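Local structure of SLT domain-containing protein (Bdellovibrio bacteriovorus HD100, 6TAB) at residues M139-E143 / S144-T148. The protein is a lysozyme-like hydrolase of the SLT family that probably cleaves peptidoglycan with altered specificity and helps the predator leave its prey cell. Residues are numbered along the deposited sequence; the frame is centred on the assembly and turned at random.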
ATOM      1  N   MET A 139      -4.857   0.579   3.741  1.00 11.96           N
ATOM      2  CA  MET A 139      -3.591   0.993   4.382  1.00 12.37           C
ATOM      3  C   MET A 139      -3.621   2.506   4.702  1.00 13.20           C
ATOM      4  O   MET A 139      -3.192   2.929   5.801  1.00 14.28           O
ATOM      5  CB  MET A 139      -2.405   0.624   3.480  1.00 13.40           C
ATOM      6  CG  MET A 139      -2.260  -0.891   3.262  1.00 13.52           C
ATOM      7  SD  MET A 139      -1.212  -1.309   1.805  1.00 14.22           S
ATOM      8  CE  MET A 139       0.329  -0.530   2.299  1.00 16.68           C
ATOM      9  N   VAL A 140      -4.101   3.319   3.751  1.00 12.63           N
ATOM     10  CA  VAL A 140      -4.253   4.787   3.977  1.00 12.52           C
ATOM     11  C   VAL A 140      -5.161   5.050   5.195  1.00 13.26           C
ATOM     12  O   VAL A 140      -4.843   5.937   6.016  1.00 14.42           O
ATOM     13  CB  VAL A 140      -4.753   5.476   2.695  1.00 12.80           C
ATOM     14  CG1 VAL A 140      -5.160   6.928   2.984  1.00 14.31           C
ATOM     15  CG2 VAL A 140      -3.721   5.398   1.554  1.00 13.20           C
ATOM     16  N   ARG A 141      -6.270   4.310   5.308  1.00 13.03           N
ATOM     17  CA  ARG A 141      -7.212   4.507   6.437  1.00 13.72           C
ATOM     18  C   ARG A 141      -6.440   4.460   7.764  1.00 15.10           C
ATOM     19  O   ARG A 141      -6.651   5.324   8.632  1.00 17.33           O
ATOM     20  CB  ARG A 141      -8.317   3.432   6.447  1.00 16.83           C
ATOM     21  CG  ARG A 141      -9.132   3.300   7.737  1.00 20.51           C
ATOM     22  CD  ARG A 141      -9.896   4.512   8.205  1.00 21.63           C
ATOM     23  NE  ARG A 141     -10.516   4.228   9.511  1.00 25.87           N
ATOM     24  CZ  ARG A 141      -9.949   4.442  10.696  1.00 26.74           C
ATOM     25  NH1 ARG A 141      -8.703   4.899  10.770  1.00 28.83           N
ATOM     26  NH2 ARG A 141     -10.656   4.203  11.798  1.00 36.86           N
ATOM     27  N   PHE A 142      -5.554   3.464   7.923  1.00 14.41           N
ATOM     28  CA  PHE A 142      -4.874   3.259   9.234  1.00 15.83           C
ATOM     29  C   PHE A 142      -3.558   4.039   9.375  1.00 17.36           C
ATOM     30  O   PHE A 142      -3.144   4.287  10.520  1.00 22.98           O
ATOM     31  CB  PHE A 142      -4.725   1.761   9.563  1.00 16.14           C
ATOM     32  CG  PHE A 142      -6.053   1.108   9.863  1.00 16.61           C
ATOM     33  CD1 PHE A 142      -6.762   1.433  11.024  1.00 17.94           C
ATOM     34  CD2 PHE A 142      -6.677   0.301   8.926  1.00 15.96           C
ATOM     35  CE1 PHE A 142      -8.010   0.878  11.261  1.00 20.55           C
ATOM     36  CE2 PHE A 142      -7.916  -0.256   9.169  1.00 17.49           C
ATOM     37  CZ  PHE A 142      -8.594   0.059  10.330  1.00 19.65           C
ATOM     38  N   GLU A 143      -2.881   4.383   8.255  1.00 14.09           N
ATOM     39  CA  GLU A 143      -1.651   5.186   8.363  1.00 15.69           C
ATOM     40  C   GLU A 143      -1.958   6.674   8.630  1.00 15.22           C
ATOM     41  O   GLU A 143      -1.251   7.305   9.417  1.00 16.45           O
ATOM     42  CB  GLU A 143      -0.773   5.009   7.115  1.00 15.34           C
ATOM     43  CG  GLU A 143      -0.120   3.649   6.988  1.00 15.67           C
ATOM     44  CD  GLU A 143       0.947   3.369   8.026  1.00 17.34           C
ATOM     45  OE1 GLU A 143       1.358   4.329   8.766  1.00 18.93           O
ATOM     46  OE2 GLU A 143       1.463   2.211   8.059  1.00 19.51           O
ATOM     47  N   SER A 144      -2.917   7.241   7.891  1.00 15.61           N
ATOM     48  CA  SER A 144      -3.211   8.715   7.934  1.00 16.55           C
ATOM     49  C   SER A 144      -4.698   9.107   8.072  1.00 17.42           C
ATOM     50  O   SER A 144      -4.988  10.301   8.073  1.00 18.45           O
ATOM     51  CB  SER A 144      -2.680   9.365   6.674  1.00 16.61           C
ATOM     52  OG  SER A 144      -3.393   8.908   5.529  1.00 15.76           O
ATOM     53  N   ASN A 145      -5.624   8.151   8.050  1.00 17.15           N
ATOM     54  CA  ASN A 145      -7.059   8.474   8.020  1.00 17.36           C
ATOM     55  C   ASN A 145      -7.336   9.466   6.875  1.00 16.29           C
ATOM     56  O   ASN A 145      -8.180  10.376   7.027  1.00 19.09           O
ATOM     57  CB  ASN A 145      -7.636   8.977   9.358  1.00 21.63           C
ATOM     58  CG  ASN A 145      -9.135   8.765   9.442  1.00 27.56           C
ATOM     59  OD1 ASN A 145      -9.710   7.935   8.735  1.00 29.57           O
ATOM     60  ND2 ASN A 145      -9.790   9.531  10.305  1.00 34.58           N
ATOM     61  N   PHE A 146      -6.664   9.249   5.733  1.00 16.14           N
ATOM     62  CA  PHE A 146      -6.910   9.972   4.454  1.00 16.39           C
ATOM     63  C   PHE A 146      -6.436  11.438   4.483  1.00 16.45           C
ATOM     64  O   PHE A 146      -6.842  12.249   3.604  1.00 20.73           O
ATOM     65  CB  PHE A 146      -8.379   9.882   4.002  1.00 17.76           C
ATOM     66  CG  PHE A 146      -8.905   8.462   3.921  1.00 18.42           C
ATOM     67  CD1 PHE A 146      -8.580   7.618   2.864  1.00 16.32           C
ATOM     68  CD2 PHE A 146      -9.681   7.940   4.945  1.00 18.92           C
ATOM     69  CE1 PHE A 146      -9.050   6.321   2.813  1.00 17.86           C
ATOM     70  CE2 PHE A 146     -10.144   6.626   4.896  1.00 20.60           C
ATOM     71  CZ  PHE A 146      -9.805   5.805   3.834  1.00 19.36           C
ATOM     72  N   LYS A 147      -5.511  11.765   5.403  1.00 15.98           N
ATOM     73  CA  LYS A 147      -4.988  13.150   5.595  1.00 17.08           C
ATOM     74  C   LYS A 147      -3.598  13.281   4.935  1.00 16.10           C
ATOM     75  O   LYS A 147      -2.560  12.896   5.513  1.00 16.41           O
ATOM     76  CB  LYS A 147      -4.906  13.512   7.085  1.00 18.90           C
ATOM     77  CG  LYS A 147      -6.247  13.547   7.809  1.00 21.29           C
ATOM     78  CD  LYS A 147      -6.117  13.913   9.270  1.00 29.16           C
ATOM     79  CE  LYS A 147      -5.549  12.809  10.148  1.00 37.40           C
ATOM     80  NZ  LYS A 147      -5.746  13.145  11.579  1.00 48.37           N
ATOM     81  N   THR A 148      -3.587  13.882   3.729  1.00 15.05           N
ATOM     82  CA  THR A 148      -2.349  14.049   2.946  1.00 15.10           C
ATOM     83  C   THR A 148      -1.335  14.959   3.666  1.00 15.50           C
ATOM     84  O   THR A 148      -0.105  14.837   3.403  1.00 16.51           O
ATOM     85  CB  THR A 148      -2.653  14.498   1.511  1.00 16.67           C
ATOM     86  OG1 THR A 148      -1.557  14.222   0.629  1.00 16.68           O
ATOM     87  CG2 THR A 148      -3.056  15.962   1.403  1.00 19.81           C
TER
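Phe146 folds back over Val140 and Arg141 where helix 125-144 of the lysozyme-like SLT domain ends and a type I' beta turn, Ser144 to Lys147, leads toward strand 151-154. Both central residues, Asn145 and Phe146, adopt the left-handed helical conformation, with positive phi and psi, consistent with the turn type, and Lys147 N closes the turn by bonding to Ser144 O. The last firm helical bond runs from Ser144 N to Val140 O (3.0 Å, 165° at the hydrogen). Asn145 N, by contrast, is shared between Val140 O and Arg141 O in two weak, strongly bent bonds, which marks the departure from helical geometry at this residue.

The phenyl ring meets two helix residues. Arg141 CA lies over one face, 4.2 Å from the Phe146 ring centroid in a CH-pi contact, while Arg141 CB approaches CZ of that ring. Val140 reaches it through CG1, 3.5 Å from Phe146 CD1; CG1 lies anti to the backbone N (chi1 169°), which places this methyl against the ring. Val140 also touches Leu170 in a loop and Leu197 of helix 193-211.

Arg141 and Asn145 run side by side in the same direction, their guanidinium and amide planes 45° apart. Their closest side-chain approach is Arg141 CD to Asn145 OD1, 3.5 Å, a packing contact. Phe142 CE1 lies over the centre of one guanidinium face, 4.0 Å above the Arg141 plane. Ser144 OG, buried and hydrogen-bonded with Leu169 O, additionally receives a weak bond from Phe146 N at 3.3 Å.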